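Local coordinates for protein glucosamine--fructose-6-phosphate aminotransferase [isomerizing] (Francisella tularensis subsp. tularensis, PDB 3TBF) that probably makes glucosamine 6-phosphate from fructose 6-phosphate, with glutamine as nitrogen donor, its C-terminal isomerising part being built of two SIS domains, at residues Y13-I18 / L344-Y349; E216-S221 / S348-I353; I252-A257 / K355-D360; M277-V282 / G304-F309. All blocks are in the same frame, centred on the assembly; numbering follows the deposited sequence.

Contact 1. Residues Y13-I18 / L344-Y349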
loop_
_atom_site.group_PDB
_atom_site.type_symbol
_atom_site.label_atom_id
_atom_site.label_comp_id
_atom_site.label_asym_id
_atom_site.label_seq_id
_atom_site.Cartn_x
_atom_site.Cartn_y
_atom_site.Cartn_z
ATOM N N TYR A 13 7.371 26.438 14.757
ATOM C CA TYR A 13 5.952 26.291 14.495
ATOM C C TYR A 13 5.509 24.844 14.551
ATOM O O TYR A 13 4.417 24.531 15.045
ATOM C CB TYR A 13 5.549 26.855 13.138
ATOM C CG TYR A 13 5.603 28.335 13.043
ATOM C CD1 TYR A 13 4.508 29.125 13.389
ATOM C CD2 TYR A 13 6.754 28.959 12.594
ATOM C CE1 TYR A 13 4.578 30.529 13.299
ATOM C CE2 TYR A 13 6.846 30.336 12.504
ATOM C CZ TYR A 13 5.769 31.119 12.836
ATOM O OH TYR A 13 5.920 32.486 12.696
HETATM N N MSE A 14 6.333 23.948 14.047
HETATM C CA MSE A 14 5.949 22.535 14.063
HETATM C C MSE A 14 5.636 22.085 15.493
HETATM O O MSE A 14 4.715 21.335 15.704
HETATM C CB MSE A 14 7.018 21.626 13.486
HETATM C CG MSE A 14 6.477 20.252 13.377
HETATM SE SE MSE A 14 7.643 19.021 12.515
HETATM C CE MSE A 14 6.686 17.248 12.874
ATOM N N LEU A 15 6.408 22.548 16.459
ATOM C CA LEU A 15 6.219 22.113 17.832
ATOM C C LEU A 15 4.975 22.753 18.416
ATOM O O LEU A 15 4.236 22.130 19.126
ATOM C CB LEU A 15 7.441 22.450 18.681
ATOM C CG LEU A 15 7.472 21.876 20.076
ATOM C CD1 LEU A 15 7.391 20.377 20.002
ATOM C CD2 LEU A 15 8.750 22.358 20.821
ATOM N N LYS A 16 4.716 23.980 18.060
ATOM C CA LYS A 16 3.440 24.600 18.467
ATOM C C LYS A 16 2.233 23.796 17.966
ATOM O O LYS A 16 1.241 23.641 18.681
ATOM C CB LYS A 16 3.317 26.003 17.901
ATOM C CG LYS A 16 1.920 26.582 18.093
ATOM C CD LYS A 16 1.831 27.971 17.595
ATOM C CE LYS A 16 1.379 28.047 16.162
ATOM N NZ LYS A 16 -0.085 28.390 16.166
ATOM N N GLU A 17 2.332 23.290 16.734
ATOM C CA GLU A 17 1.209 22.640 16.111
ATOM C C GLU A 17 0.988 21.296 16.715
ATOM O O GLU A 17 -0.139 20.859 16.856
ATOM C CB GLU A 17 1.376 22.585 14.604
ATOM C CG GLU A 17 1.009 23.951 13.964
ATOM C CD GLU A 17 1.811 24.312 12.693
ATOM O OE1 GLU A 17 2.175 23.393 11.918
ATOM O OE2 GLU A 17 2.061 25.529 12.465
ATOM N N ILE A 18 2.051 20.631 17.105
ATOM C CA ILE A 18 1.888 19.370 17.774
ATOM C C ILE A 18 1.177 19.632 19.083
ATOM O O ILE A 18 0.293 18.870 19.457
ATOM C CB ILE A 18 3.218 18.724 18.038
ATOM C CG1 ILE A 18 3.794 18.193 16.738
ATOM C CG2 ILE A 18 3.060 17.622 18.984
ATOM C CD1 ILE A 18 5.223 17.761 16.841
ATOM N N LEU A 344 4.990 9.740 17.659
ATOM C CA LEU A 344 5.675 9.569 16.432
ATOM C C LEU A 344 5.937 10.951 15.850
ATOM O O LEU A 344 6.968 11.192 15.220
ATOM C CB LEU A 344 4.847 8.685 15.522
ATOM C CG LEU A 344 4.472 7.283 16.049
ATOM C CD1 LEU A 344 3.793 6.420 14.950
ATOM C CD2 LEU A 344 5.709 6.560 16.586
ATOM N N GLN A 345 5.044 11.902 16.080
ATOM C CA GLN A 345 5.296 13.256 15.561
ATOM C C GLN A 345 6.433 13.847 16.343
ATOM O O GLN A 345 7.279 14.503 15.767
ATOM C CB GLN A 345 4.102 14.174 15.686
ATOM C CG GLN A 345 2.875 13.668 15.060
ATOM C CD GLN A 345 1.645 14.428 15.489
ATOM O OE1 GLN A 345 1.499 14.835 16.654
ATOM N NE2 GLN A 345 0.754 14.659 14.529
ATOM N N LEU A 346 6.444 13.631 17.656
ATOM C CA LEU A 346 7.491 14.191 18.505
ATOM C C LEU A 346 8.853 13.580 18.169
ATOM O O LEU A 346 9.880 14.258 18.159
ATOM C CB LEU A 346 7.156 13.986 19.966
ATOM C CG LEU A 346 6.059 14.887 20.570
ATOM C CD1 LEU A 346 5.761 14.565 22.059
ATOM C CD2 LEU A 346 6.418 16.328 20.493
ATOM N N LEU A 347 8.847 12.315 17.824
ATOM C CA LEU A 347 10.049 11.637 17.460
ATOM C C LEU A 347 10.618 12.281 16.254
ATOM O O LEU A 347 11.829 12.513 16.172
ATOM C CB LEU A 347 9.769 10.177 17.164
ATOM C CG LEU A 347 11.036 9.316 16.861
ATOM C CD1 LEU A 347 12.100 9.381 17.979
ATOM C CD2 LEU A 347 10.670 7.868 16.541
ATOM N N SER A 348 9.767 12.558 15.287
ATOM C CA SER A 348 10.273 13.068 14.045
ATOM C C SER A 348 10.746 14.492 14.228
ATOM O O SER A 348 11.716 14.894 13.598
ATOM C CB SER A 348 9.242 12.976 12.898
ATOM O OG SER A 348 8.293 14.034 13.021
ATOM N N TYR A 349 10.084 15.242 15.098
ATOM C CA TYR A 349 10.549 16.582 15.421
ATOM C C TYR A 349 11.931 16.564 16.033
ATOM O O TYR A 349 12.833 17.210 15.539
ATOM C CB TYR A 349 9.580 17.301 16.350
ATOM C CG TYR A 349 10.134 18.616 16.852
ATOM C CD1 TYR A 349 10.086 19.777 16.065
ATOM C CD2 TYR A 349 10.731 18.700 18.127
ATOM C CE1 TYR A 349 10.604 20.999 16.536
ATOM C CE2 TYR A 349 11.264 19.905 18.596
ATOM C CZ TYR A 349 11.201 21.053 17.794
ATOM O OH TYR A 349 11.739 22.211 18.275
#
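L15 lies across one face of the Y349 ring. L15 CD1 sits 4.3 Å from the centroid of that ring, only 16° off the normal, a CH-pi contact. The other methyl, L15 CD2, reaches the phenol end, 3.9 Å from Y349 OH. Y349 CG is anti to the backbone N (chi1 172°), which carries the ring out to L15. The hydroxyl is hydrogen-bonded to H12 ND1. M14, a selenomethionine, comes to the edge of the same ring with its SE. Its extended chain runs on until M14 CE is 3.6 Å from S348 OG, which itself is bonded to Q345 O.

I18 uses two branches. I18 CD1 meets Q345 CB at 3.9 Å, and I18 CG2 meets L346 CD2 at 3.9 Å. The I18 and Q345 side chains run alongside each other, pointing opposite ways, and Q345 OE1 is held by Q21 NE2. The two helical segments run nearly antiparallel, at 168°, with axes 10.8 Å apart. The N-terminal helix 13-19 thus packs along one side of helix 335-355. Helix 238-253 meets M14 and S348, helix 214-221 meets L346 and L347, and strand 278-283 backs L344 and L347.

Contact 2. Residues E216-S221 / S348-I353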
loop_
_atom_site.group_PDB
_atom_site.type_symbol
_atom_site.label_atom_id
_atom_site.label_comp_id
_atom_site.label_asym_id
_atom_site.label_seq_id
_atom_site.Cartn_x
_atom_site.Cartn_y
_atom_site.Cartn_z
ATOM N N GLU A 216 11.250 12.596 27.323
ATOM C CA GLU A 216 11.848 11.271 27.088
ATOM C C GLU A 216 12.132 11.008 25.596
ATOM O O GLU A 216 13.150 10.369 25.258
ATOM C CB GLU A 216 10.932 10.162 27.584
ATOM C CG GLU A 216 11.268 9.656 28.978
ATOM C CD GLU A 216 10.072 9.422 29.890
ATOM O OE1 GLU A 216 8.891 9.759 29.568
ATOM O OE2 GLU A 216 10.350 8.903 30.994
ATOM N N ILE A 217 11.252 11.490 24.713
ATOM C CA ILE A 217 11.487 11.292 23.279
ATOM C C ILE A 217 12.676 12.111 22.808
ATOM O O ILE A 217 13.468 11.631 21.971
ATOM C CB ILE A 217 10.259 11.555 22.428
ATOM C CG1 ILE A 217 9.203 10.483 22.713
ATOM C CG2 ILE A 217 10.615 11.553 20.978
ATOM C CD1 ILE A 217 7.810 10.940 22.407
ATOM N N ASP A 218 12.859 13.288 23.393
ATOM C CA ASP A 218 14.056 14.067 23.140
ATOM C C ASP A 218 15.310 13.277 23.477
ATOM O O ASP A 218 16.171 13.142 22.636
ATOM C CB ASP A 218 14.038 15.385 23.919
ATOM C CG ASP A 218 15.078 16.365 23.414
ATOM O OD1 ASP A 218 15.851 15.996 22.520
ATOM O OD2 ASP A 218 15.112 17.514 23.901
ATOM N N GLN A 219 15.396 12.728 24.685
ATOM C CA GLN A 219 16.529 11.894 25.088
ATOM C C GLN A 219 16.793 10.725 24.128
ATOM O O GLN A 219 17.911 10.518 23.736
ATOM C CB GLN A 219 16.306 11.300 26.468
ATOM C CG GLN A 219 16.328 12.281 27.633
ATOM C CD GLN A 219 15.691 11.665 28.929
ATOM O OE1 GLN A 219 15.636 10.427 29.080
ATOM N NE2 GLN A 219 15.211 12.532 29.850
ATOM N N ILE A 220 15.758 9.967 23.783
ATOM C CA ILE A 220 15.823 8.845 22.835
ATOM C C ILE A 220 16.355 9.228 21.435
ATOM O O ILE A 220 17.144 8.525 20.805
ATOM C CB ILE A 220 14.408 8.317 22.596
ATOM C CG1 ILE A 220 13.905 7.506 23.776
ATOM C CG2 ILE A 220 14.346 7.448 21.380
ATOM C CD1 ILE A 220 12.493 6.947 23.481
ATOM N N SER A 221 15.895 10.356 20.943
ATOM C CA SER A 221 16.222 10.779 19.609
ATOM C C SER A 221 17.737 10.887 19.309
ATOM O O SER A 221 18.118 10.864 18.122
ATOM C CB SER A 221 15.528 12.108 19.324
ATOM O OG SER A 221 16.205 13.172 19.942
ATOM N N SER A 348 9.767 12.558 15.287
ATOM C CA SER A 348 10.273 13.068 14.045
ATOM C C SER A 348 10.746 14.492 14.228
ATOM O O SER A 348 11.716 14.894 13.598
ATOM C CB SER A 348 9.242 12.976 12.898
ATOM O OG SER A 348 8.293 14.034 13.021
ATOM N N TYR A 349 10.084 15.242 15.098
ATOM C CA TYR A 349 10.549 16.582 15.421
ATOM C C TYR A 349 11.931 16.564 16.033
ATOM O O TYR A 349 12.833 17.210 15.539
ATOM C CB TYR A 349 9.580 17.301 16.350
ATOM C CG TYR A 349 10.134 18.616 16.852
ATOM C CD1 TYR A 349 10.086 19.777 16.065
ATOM C CD2 TYR A 349 10.731 18.700 18.127
ATOM C CE1 TYR A 349 10.604 20.999 16.536
ATOM C CE2 TYR A 349 11.264 19.905 18.596
ATOM C CZ TYR A 349 11.201 21.053 17.794
ATOM O OH TYR A 349 11.739 22.211 18.275
ATOM N N HIS A 350 12.118 15.824 17.100
ATOM C CA HIS A 350 13.428 15.808 17.726
ATOM C C HIS A 350 14.567 15.219 16.884
ATOM O O HIS A 350 15.697 15.695 16.978
ATOM C CB HIS A 350 13.355 15.081 19.034
ATOM C CG HIS A 350 12.574 15.826 20.058
ATOM N ND1 HIS A 350 12.960 17.059 20.535
ATOM C CD2 HIS A 350 11.416 15.525 20.682
ATOM C CE1 HIS A 350 12.086 17.471 21.438
ATOM N NE2 HIS A 350 11.142 16.554 21.549
ATOM N N VAL A 351 14.285 14.210 16.046
ATOM C CA VAL A 351 15.329 13.623 15.248
ATOM C C VAL A 351 15.729 14.628 14.188
ATOM O O VAL A 351 16.903 14.733 13.837
ATOM C CB VAL A 351 14.878 12.312 14.676
ATOM C CG1 VAL A 351 15.827 11.803 13.575
ATOM C CG2 VAL A 351 14.723 11.345 15.817
ATOM N N ALA A 352 14.764 15.431 13.750
ATOM C CA ALA A 352 15.044 16.505 12.794
ATOM C C ALA A 352 15.974 17.522 13.393
ATOM O O ALA A 352 16.916 17.966 12.733
ATOM C CB ALA A 352 13.770 17.183 12.338
ATOM N N ILE A 353 15.744 17.879 14.642
ATOM C CA ILE A 353 16.646 18.821 15.304
ATOM C C ILE A 353 18.069 18.246 15.438
ATOM O O ILE A 353 19.042 18.891 15.058
ATOM C CB ILE A 353 16.153 19.237 16.673
ATOM C CG1 ILE A 353 14.787 19.918 16.547
ATOM C CG2 ILE A 353 17.165 20.195 17.345
ATOM C CD1 ILE A 353 14.789 21.121 15.728
#
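S221 OG gives its hydrogen to D218 O at 2.7 Å, and S221 OG also touches H350 CB across the contact at 3.5 Å. The hydroxyl lies between the backbone N and the carbonyl carbon of its own residue (chi1 77°), which turns it back along the helix to the D218 carbonyl. D218 O also takes a weak bond from S221 N, so one residue meets it twice.

H350 is sandwiched between two side chains. D218 stacks on one face of the imidazole. Its carboxylate plane is 11° from the ring plane, and D218 CG is 3.6 Å from H350 ND1. D218 CB stands over the centre of the H350 ring, 3.8 Å from its centroid, as a CH-pi contact. The opposite face is covered by Y349 CD2. No hydrogen bond joins D218 to H350; the ring nitrogen NE2 pairs with D214 OD1 instead. Carboxylates at the face and at NE2 would probably favour a protonated imidazole.

Helix 335-355 is the last helix of the second SIS domain and packs beside its parallel sheet. Segments 216-221 and 348-353 cross at -43°, their axes 8.7 Å apart. After a loop, helix 214-221 is followed by strand 229-234 of that sheet.

Van der Waals contacts complete the interface. S221 CB meets V351 CG2 at 3.7 Å, and I217 CG2 approaches H350 CD2 at 4.1 Å. I217 also packs on L326 of strand 324-328, and V351 on F224, I255 and S253.

Contact 3. Residues I252-A257 / K355-D360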
loop_
_atom_site.group_PDB
_atom_site.type_symbol
_atom_site.label_atom_id
_atom_site.label_comp_id
_atom_site.label_asym_id
_atom_site.label_seq_id
_atom_site.Cartn_x
_atom_site.Cartn_y
_atom_site.Cartn_z
ATOM N N ILE A 252 11.095 15.038 7.247
ATOM C CA ILE A 252 11.850 16.107 7.892
ATOM C C ILE A 252 13.227 15.772 8.451
ATOM O O ILE A 252 14.021 16.692 8.672
ATOM C CB ILE A 252 11.022 16.814 8.979
ATOM C CG1 ILE A 252 10.953 15.977 10.261
ATOM C CG2 ILE A 252 9.627 17.171 8.445
ATOM C CD1 ILE A 252 9.930 16.565 11.292
ATOM N N SER A 253 13.525 14.500 8.696
ATOM C CA SER A 253 14.905 14.103 9.049
ATOM C C SER A 253 15.686 13.536 7.884
ATOM O O SER A 253 16.892 13.381 7.960
ATOM C CB SER A 253 14.920 13.087 10.184
ATOM O OG SER A 253 14.700 11.770 9.761
ATOM N N TYR A 254 14.984 13.213 6.814
ATOM C CA TYR A 254 15.569 12.573 5.655
ATOM C C TYR A 254 16.162 11.206 5.902
ATOM O O TYR A 254 16.766 10.697 5.035
ATOM C CB TYR A 254 16.632 13.450 4.984
ATOM C CG TYR A 254 16.186 14.863 4.733
ATOM C CD1 TYR A 254 14.866 15.144 4.394
ATOM C CD2 TYR A 254 17.087 15.923 4.834
ATOM C CE1 TYR A 254 14.449 16.438 4.181
ATOM C CE2 TYR A 254 16.681 17.226 4.603
ATOM C CZ TYR A 254 15.351 17.478 4.287
ATOM O OH TYR A 254 14.911 18.766 4.040
ATOM N N ILE A 255 15.937 10.606 7.058
ATOM C CA ILE A 255 16.178 9.194 7.255
ATOM C C ILE A 255 15.278 8.353 6.347
ATOM O O ILE A 255 14.103 8.658 6.167
ATOM C CB ILE A 255 15.917 8.778 8.682
ATOM C CG1 ILE A 255 16.936 9.424 9.612
ATOM C CG2 ILE A 255 16.053 7.312 8.827
ATOM C CD1 ILE A 255 16.665 9.151 11.120
ATOM N N HIS A 256 15.824 7.258 5.818
ATOM C CA HIS A 256 15.033 6.345 5.014
ATOM C C HIS A 256 14.144 5.505 5.919
ATOM O O HIS A 256 14.475 4.367 6.264
ATOM C CB HIS A 256 15.911 5.449 4.124
ATOM C CG HIS A 256 15.147 4.718 3.055
ATOM N ND1 HIS A 256 15.751 3.864 2.163
ATOM C CD2 HIS A 256 13.830 4.721 2.737
ATOM C CE1 HIS A 256 14.837 3.379 1.341
ATOM N NE2 HIS A 256 13.662 3.860 1.684
ATOM N N ALA A 257 12.984 6.044 6.253
ATOM C CA ALA A 257 12.088 5.399 7.169
ATOM C C ALA A 257 11.083 4.709 6.326
ATOM O O ALA A 257 10.611 5.294 5.384
ATOM C CB ALA A 257 11.402 6.431 8.037
ATOM N N LYS A 355 19.459 16.073 13.524
ATOM C CA LYS A 355 20.086 16.092 12.192
ATOM C C LYS A 355 20.279 17.516 11.672
ATOM O O LYS A 355 20.919 17.704 10.656
ATOM C CB LYS A 355 19.239 15.320 11.175
ATOM C CG LYS A 355 19.045 13.801 11.468
ATOM C CD LYS A 355 20.005 12.972 10.668
ATOM C CE LYS A 355 19.849 11.495 10.936
ATOM N NZ LYS A 355 20.981 10.703 10.359
ATOM N N GLY A 356 19.703 18.519 12.341
ATOM C CA GLY A 356 19.867 19.907 11.902
ATOM C C GLY A 356 19.043 20.273 10.683
ATOM O O GLY A 356 19.360 21.229 9.981
ATOM N N THR A 357 17.991 19.502 10.423
ATOM C CA THR A 357 17.139 19.748 9.253
ATOM C C THR A 357 16.005 20.678 9.633
ATOM O O THR A 357 15.825 21.006 10.799
ATOM C CB THR A 357 16.611 18.442 8.573
ATOM O OG1 THR A 357 16.224 17.474 9.555
ATOM C CG2 THR A 357 17.683 17.846 7.634
ATOM N N ASP A 358 15.297 21.158 8.622
ATOM C CA ASP A 358 14.338 22.256 8.798
ATOM C C ASP A 358 13.061 21.636 9.299
ATOM O O ASP A 358 12.619 20.600 8.780
ATOM C CB ASP A 358 14.047 22.985 7.460
ATOM C CG ASP A 358 15.123 24.016 7.094
ATOM O OD1 ASP A 358 15.750 24.598 8.021
ATOM O OD2 ASP A 358 15.337 24.240 5.873
ATOM N N VAL A 359 12.454 22.223 10.314
ATOM C CA VAL A 359 11.163 21.697 10.699
ATOM C C VAL A 359 10.057 22.591 10.191
ATOM O O VAL A 359 8.977 22.135 9.928
ATOM C CB VAL A 359 11.082 21.375 12.194
ATOM C CG1 VAL A 359 11.932 20.144 12.461
ATOM C CG2 VAL A 359 11.514 22.567 13.032
ATOM N N ASP A 360 10.332 23.867 10.028
ATOM C CA ASP A 360 9.302 24.774 9.584
ATOM C C ASP A 360 9.440 25.050 8.078
ATOM O O ASP A 360 10.506 24.847 7.490
ATOM C CB ASP A 360 9.382 26.066 10.398
ATOM C CG ASP A 360 8.875 25.895 11.848
ATOM O OD1 ASP A 360 8.097 24.936 12.146
ATOM O OD2 ASP A 360 9.262 26.757 12.684
#
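A Schellman motif at G356 ends helix 335-355. K355 and T357, just before and after G356, pack on the end of helix 238-253 and the residues after it. This joins the last helix of the second SIS domain to the link between helix 238-253 and strand 256-261. T357 OG1 is modelled as donating to I252 O, at a very short and doubtful 2.5 Å. A352 O is at most a second, weak partner of that hydroxyl. T357 CG2 touches the Y254 ring, at CE2.

Y254 leaves the helix with positive phi (62°). Just before it, S253 forms an ST turn: S253 OG accepts from I255 N at 3.2 Å and is also bonded to L249 O. On the other side of T357 in sequence, V359 CG1 meets I252 CD1 at 4.3 Å. Beyond the turn the 252-257 segment reaches the dimer interface, where the H256 ring stacks on H256 of the second subunit.

K355 is bent at chi2 (-98°), which sends its aliphatic chain along S253 towards I255. K355 NZ is bonded to the carbonyl oxygens of K227 and S225. On the way, K355 CE passes I255 CG1 at 3.8 Å.

Contact 4. Residues M277-V282 / G304-F309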
loop_
_atom_site.group_PDB
_atom_site.type_symbol
_atom_site.label_atom_id
_atom_site.label_comp_id
_atom_site.label_asym_id
_atom_site.label_seq_id
_atom_site.Cartn_x
_atom_site.Cartn_y
_atom_site.Cartn_z
HETATM N N MSE A 277 19.971 -1.104 13.107
HETATM C CA MSE A 277 18.662 -0.701 12.614
HETATM C C MSE A 277 17.656 -0.418 13.730
HETATM O O MSE A 277 17.338 -1.301 14.517
HETATM C CB MSE A 277 18.118 -1.813 11.729
HETATM C CG MSE A 277 16.678 -1.671 11.331
HETATM SE SE MSE A 277 16.541 -0.269 10.010
HETATM C CE MSE A 277 17.765 -1.021 8.632
ATOM N N PRO A 278 17.143 0.823 13.794
ATOM C CA PRO A 278 16.051 1.192 14.680
ATOM C C PRO A 278 14.716 0.674 14.201
ATOM O O PRO A 278 14.404 0.798 13.022
ATOM C CB PRO A 278 16.038 2.706 14.623
ATOM C CG PRO A 278 17.271 3.103 14.021
ATOM C CD PRO A 278 17.706 1.997 13.121
ATOM N N ILE A 279 13.967 0.058 15.105
ATOM C CA ILE A 279 12.638 -0.432 14.838
ATOM C C ILE A 279 11.662 0.318 15.758
ATOM O O ILE A 279 11.718 0.213 16.967
ATOM C CB ILE A 279 12.535 -1.956 15.058
ATOM C CG1 ILE A 279 13.211 -2.717 13.924
ATOM C CG2 ILE A 279 11.093 -2.428 15.023
ATOM C CD1 ILE A 279 14.688 -2.551 13.863
ATOM N N VAL A 280 10.788 1.124 15.177
ATOM C CA VAL A 280 9.824 1.871 15.977
ATOM C C VAL A 280 8.458 1.206 15.823
ATOM O O VAL A 280 7.981 0.972 14.701
ATOM C CB VAL A 280 9.734 3.310 15.550
ATOM C CG1 VAL A 280 8.743 3.988 16.411
ATOM C CG2 VAL A 280 11.095 4.012 15.649
ATOM N N ALA A 281 7.850 0.832 16.923
ATOM C CA ALA A 281 6.593 0.136 16.828
ATOM C C ALA A 281 5.602 0.665 17.842
ATOM O O ALA A 281 5.955 1.158 18.913
ATOM C CB ALA A 281 6.797 -1.406 16.996
ATOM N N VAL A 282 4.350 0.485 17.499
ATOM C CA VAL A 282 3.219 0.902 18.274
ATOM C C VAL A 282 2.543 -0.395 18.704
ATOM O O VAL A 282 2.178 -1.214 17.878
ATOM C CB VAL A 282 2.280 1.741 17.387
ATOM C CG1 VAL A 282 0.895 1.868 18.004
ATOM C CG2 VAL A 282 2.916 3.183 17.077
ATOM N N GLY A 304 17.622 -6.054 15.965
ATOM C CA GLY A 304 16.958 -4.755 15.809
ATOM C C GLY A 304 16.896 -4.023 17.124
ATOM O O GLY A 304 16.712 -4.637 18.176
ATOM N N LYS A 305 17.073 -2.710 17.075
ATOM C CA LYS A 305 16.920 -1.886 18.257
ATOM C C LYS A 305 15.446 -1.411 18.389
ATOM O O LYS A 305 14.993 -0.499 17.686
ATOM C CB LYS A 305 17.910 -0.730 18.211
ATOM C CG LYS A 305 17.888 0.184 19.436
ATOM C CD LYS A 305 17.948 -0.610 20.743
ATOM C CE LYS A 305 18.869 0.044 21.785
ATOM N NZ LYS A 305 18.293 1.309 22.289
ATOM N N LEU A 306 14.721 -2.057 19.302
ATOM C CA LEU A 306 13.295 -1.883 19.469
ATOM C C LEU A 306 13.044 -0.648 20.322
ATOM O O LEU A 306 13.596 -0.532 21.440
ATOM C CB LEU A 306 12.645 -3.104 20.166
ATOM C CG LEU A 306 12.182 -4.321 19.339
ATOM C CD1 LEU A 306 13.223 -4.665 18.274
ATOM C CD2 LEU A 306 11.882 -5.577 20.210
ATOM N N ILE A 307 12.240 0.265 19.747
ATOM C CA ILE A 307 11.753 1.486 20.388
ATOM C C ILE A 307 10.251 1.419 20.329
ATOM O O ILE A 307 9.651 1.524 19.232
ATOM C CB ILE A 307 12.236 2.703 19.627
ATOM C CG1 ILE A 307 13.765 2.766 19.694
ATOM C CG2 ILE A 307 11.649 3.918 20.184
ATOM C CD1 ILE A 307 14.347 3.709 18.707
ATOM N N LEU A 308 9.638 1.193 21.491
ATOM C CA LEU A 308 8.244 0.808 21.524
ATOM C C LEU A 308 7.398 1.780 22.273
ATOM O O LEU A 308 7.730 2.160 23.371
ATOM C CB LEU A 308 8.083 -0.557 22.142
ATOM C CG LEU A 308 8.964 -1.693 21.608
ATOM C CD1 LEU A 308 8.728 -2.880 22.482
ATOM C CD2 LEU A 308 8.709 -2.015 20.132
ATOM N N PHE A 309 6.288 2.163 21.656
ATOM C CA PHE A 309 5.283 2.939 22.268
ATOM C C PHE A 309 4.095 2.054 22.503
ATOM O O PHE A 309 3.475 1.515 21.600
ATOM C CB PHE A 309 4.907 4.083 21.362
ATOM C CG PHE A 309 6.029 5.023 21.093
ATOM C CD1 PHE A 309 6.507 5.858 22.075
ATOM C CD2 PHE A 309 6.606 5.070 19.870
ATOM C CE1 PHE A 309 7.557 6.729 21.831
ATOM C CE2 PHE A 309 7.647 5.950 19.623
ATOM C CZ PHE A 309 8.122 6.771 20.635
#
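Five backbone hydrogen bonds join M277-V282 to G304-F309 as parallel strands, in a register that runs from P278 beside K305 to V282 beside F309. M277 O accepts from K305 N at 2.9 Å. I279 N then donates to K305 O at 2.8 Å, and I279 O accepts from I307 N. A281 repeats the pattern, with its N bonded to I307 O and its O to F309 N.

CA-H...O contacts fill in between these bonds. V280 CA lies 3.3 Å from I307 O, and V282 CA lies 3.4 Å from F309 O.

Apolar contacts form on both faces of the sheet. On the face of V280, I307 and F309, V280 CG1 touches F309 CE2 at 3.9 Å, at the edge of the ring. On the face of I279, A281 and L308, A281 CB meets L308 CD2 at 3.7 Å. I279 CD1 rests 3.7 Å from G304 CA, packed against the glycine backbone.

One charged group takes part. K305 turns its charged end away from the partner strand and makes a cation-pi contact with Y223.

The strands belong to a beta-alpha-beta unit of the SIS domain, connected by helix 289-301. That helix covers I279, A281 and L306. Helix 335-355 covers the other face at V280, V282 and F309. The sheet continues on the two outer sides, with strand 229-234 next to strand 278-283 and strand 324-328 next to strand 305-311.

Helix 335-355 ties the contacts together. Contacts 1 and 2 share S348 and Y349 on it, and their centres are about 9 Å apart. Contact 4 meets the same helix from the sheet side: L344 CD2 is 3.7 Å from F309 CE2. Contact 3 follows at its C-terminal end, where A352 O probably accepts from T357 N at 3.0 Å. The chain then returns to contact 1, as D360 OD1 probably bonds M14 N at 2.8 Å. Contacts 3 and 4 do not touch; their centres are about 18 Å apart. The modelled chain stops soon after D360, before a tail that in relatives helps cover the sugar site.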